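Local structure of YncI copper-binding domain-containing protein (Nocardia farcinica, 3ESM) at residues R44-E49 and A56-N61. The protein is of unknown function but belongs to the YcnI-like family and probably binds copper through this immunoglobulin-like domain. The protein carries 2 engineered substitutions. Sequence-based numbering, arbitrary orientation.
Sequences RSARTE and ARVDRN. With SO4 (sulfate ion), chain B.
Arg60 sets CG beside its backbone N (chi1 -55°) and then kinks at chi2 (-104°), a bend that turns its guanidinium across to Arg44 and Ala46. Arg60 NH1 donates to Arg44 O at 2.9 Å; Arg44 O lies in the guanidinium plane, while NH1 approaches it from above the plane of the carbonyl, and Ser64 O is a second acceptor for the same nitrogen. Arg60 NH2 reaches O2 of a sulfate, probably from the crystallisation liquor, at 3.0 Å. The backbone N of Ala46 meets sulfate O2 at 2.7 Å, while Ser45 OG donates to O3. A water accepts from Arg60 NH2 and donates to Ala46 O, making a second bridge.

Beyond this polar end the contact is by packing: Val58 CG1 lies 4.0 Å from Ala46 CB, and Ala56 CB packs against Thr48 between OG1 (3.6 Å) and CG2. The axes of the two strands run antiparallel at 169° and approach to 7.9 Å, yet the strands belong to different sheets, 45-48 pairing with 85-93 and 54-60 with 66-73. The contact thus joins the two sheets at one margin of an immunoglobulin-like sandwich. Its chemistry implies that an arginine spans the gap through carbonyl and water, beside a spot that can take an anion.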
loop_
_atom_site.group_PDB
_atom_site.type_symbol
_atom_site.label_atom_id
_atom_site.label_comp_id
_atom_site.label_asym_id
_atom_site.label_seq_id
_atom_site.Cartn_x
_atom_site.Cartn_y
_atom_site.Cartn_z
ATOM N N ARG A 44 4.864 -15.697 -16.060
ATOM C CA ARG A 44 4.924 -17.032 -15.461
ATOM C C ARG A 44 5.863 -17.047 -14.256
ATOM O O ARG A 44 5.608 -17.731 -13.245
ATOM C CB ARG A 44 5.428 -18.067 -16.475
ATOM C CG ARG A 44 4.651 -18.167 -17.733
ATOM C CD ARG A 44 3.610 -19.273 -17.628
ATOM N NE ARG A 44 3.055 -19.288 -16.280
ATOM C CZ ARG A 44 1.821 -19.671 -15.974
ATOM N NH1 ARG A 44 0.990 -20.085 -16.924
ATOM N NH2 ARG A 44 1.425 -19.628 -14.712
ATOM N N SER A 45 6.979 -16.328 -14.375
ATOM C CA SER A 45 8.016 -16.390 -13.372
ATOM C C SER A 45 8.228 -14.996 -12.795
ATOM O O SER A 45 8.257 -14.026 -13.553
ATOM C CB SER A 45 9.324 -16.869 -13.990
ATOM O OG SER A 45 10.341 -16.895 -12.998
ATOM N N ALA A 46 8.378 -14.905 -11.468
ATOM C CA ALA A 46 8.701 -13.635 -10.816
ATOM C C ALA A 46 9.324 -13.943 -9.464
ATOM O O ALA A 46 8.685 -14.588 -8.614
ATOM C CB ALA A 46 7.447 -12.805 -10.627
ATOM N N ARG A 47 10.568 -13.515 -9.273
ATOM C CA ARG A 47 11.313 -13.817 -8.063
ATOM C C ARG A 47 11.964 -12.529 -7.629
ATOM O O ARG A 47 12.608 -11.857 -8.438
ATOM C CB ARG A 47 12.454 -14.824 -8.357
ATOM C CG ARG A 47 12.019 -16.230 -8.714
ATOM C CD ARG A 47 13.074 -16.986 -9.559
ATOM N NE ARG A 47 14.442 -16.845 -9.071
ATOM C CZ ARG A 47 15.102 -17.789 -8.394
ATOM N NH1 ARG A 47 14.512 -18.950 -8.120
ATOM N NH2 ARG A 47 16.346 -17.573 -7.975
ATOM N N THR A 48 11.832 -12.191 -6.351
ATOM C CA THR A 48 12.527 -11.041 -5.809
ATOM C C THR A 48 13.866 -11.451 -5.233
ATOM O O THR A 48 14.151 -12.638 -5.019
ATOM C CB THR A 48 11.716 -10.371 -4.678
ATOM O OG1 THR A 48 11.401 -11.345 -3.668
ATOM C CG2 THR A 48 10.419 -9.787 -5.244
ATOM N N GLU A 49 14.723 -10.477 -4.988
ATOM C CA GLU A 49 15.942 -10.838 -4.308
ATOM C C GLU A 49 15.918 -10.317 -2.898
ATOM O O GLU A 49 15.253 -9.323 -2.603
ATOM C CB GLU A 49 17.165 -10.384 -5.060
ATOM C CG GLU A 49 17.226 -8.934 -5.329
ATOM C CD GLU A 49 18.385 -8.601 -6.232
ATOM O OE1 GLU A 49 19.125 -7.635 -5.920
ATOM O OE2 GLU A 49 18.556 -9.318 -7.253
ATOM N N ALA A 56 8.987 -9.319 0.876
ATOM C CA ALA A 56 8.340 -9.254 -0.437
ATOM C C ALA A 56 7.297 -10.367 -0.593
ATOM O O ALA A 56 7.497 -11.513 -0.105
ATOM C CB ALA A 56 9.359 -9.322 -1.556
ATOM N N ARG A 57 6.183 -10.029 -1.243
ATOM C CA ARG A 57 5.188 -11.035 -1.621
ATOM C C ARG A 57 4.947 -10.873 -3.118
ATOM O O ARG A 57 4.909 -9.750 -3.625
ATOM C CB ARG A 57 3.835 -10.907 -0.894
ATOM C CG ARG A 57 3.078 -9.644 -1.121
ATOM C CD ARG A 57 1.771 -9.660 -0.271
ATOM N NE ARG A 57 0.739 -10.531 -0.834
ATOM C CZ ARG A 57 0.189 -11.586 -0.228
ATOM N NH1 ARG A 57 0.553 -11.959 1.012
ATOM N NH2 ARG A 57 -0.745 -12.265 -0.877
ATOM N N VAL A 58 4.759 -12.001 -3.792
ATOM C CA VAL A 58 4.407 -11.969 -5.213
ATOM C C VAL A 58 3.034 -12.606 -5.315
ATOM O O VAL A 58 2.879 -13.781 -4.951
ATOM C CB VAL A 58 5.466 -12.756 -6.053
ATOM C CG1 VAL A 58 4.959 -12.969 -7.514
ATOM C CG2 VAL A 58 6.799 -12.023 -6.028
ATOM N N ASP A 59 2.020 -11.842 -5.748
ATOM C CA ASP A 59 0.646 -12.360 -5.833
ATOM C C ASP A 59 0.397 -13.046 -7.184
ATOM O O ASP A 59 0.958 -12.645 -8.195
ATOM C CB ASP A 59 -0.370 -11.256 -5.625
ATOM C CG ASP A 59 -0.550 -10.934 -4.129
ATOM O OD1 ASP A 59 -1.408 -11.592 -3.487
ATOM O OD2 ASP A 59 0.193 -10.084 -3.615
ATOM N N ARG A 60 -0.428 -14.084 -7.187
ATOM C CA ARG A 60 -0.614 -14.882 -8.410
ATOM C C ARG A 60 -2.100 -14.993 -8.710
ATOM O O ARG A 60 -2.936 -14.883 -7.816
ATOM C CB ARG A 60 -0.055 -16.289 -8.187
ATOM C CG ARG A 60 1.387 -16.329 -7.732
ATOM C CD ARG A 60 2.270 -16.731 -8.877
ATOM N NE ARG A 60 3.686 -16.700 -8.540
ATOM C CZ ARG A 60 4.644 -16.903 -9.426
ATOM N NH1 ARG A 60 4.320 -17.162 -10.682
ATOM N NH2 ARG A 60 5.921 -16.840 -9.061
ATOM N N ASN A 61 -2.442 -15.196 -9.971
ATOM C CA ASN A 61 -3.839 -15.466 -10.306
ATOM C C ASN A 61 -4.087 -16.972 -10.445
ATOM O O ASN A 61 -3.213 -17.786 -10.129
ATOM C CB ASN A 61 -4.242 -14.712 -11.574
ATOM C CG ASN A 61 -3.491 -15.176 -12.797
ATOM O OD1 ASN A 61 -2.809 -16.212 -12.777
ATOM N ND2 ASN A 61 -3.587 -14.385 -13.887
HETATM S S SO4 B . 8.945 -18.700 -10.339
HETATM O O1 SO4 B . 9.410 -19.331 -9.097
HETATM O O2 SO4 B . 8.643 -17.282 -10.129
HETATM O O3 SO4 B . 10.000 -18.884 -11.330
HETATM O O4 SO4 B . 7.685 -19.315 -10.761
HETATM O O HOH W 1 7.530 -16.007 -6.542
#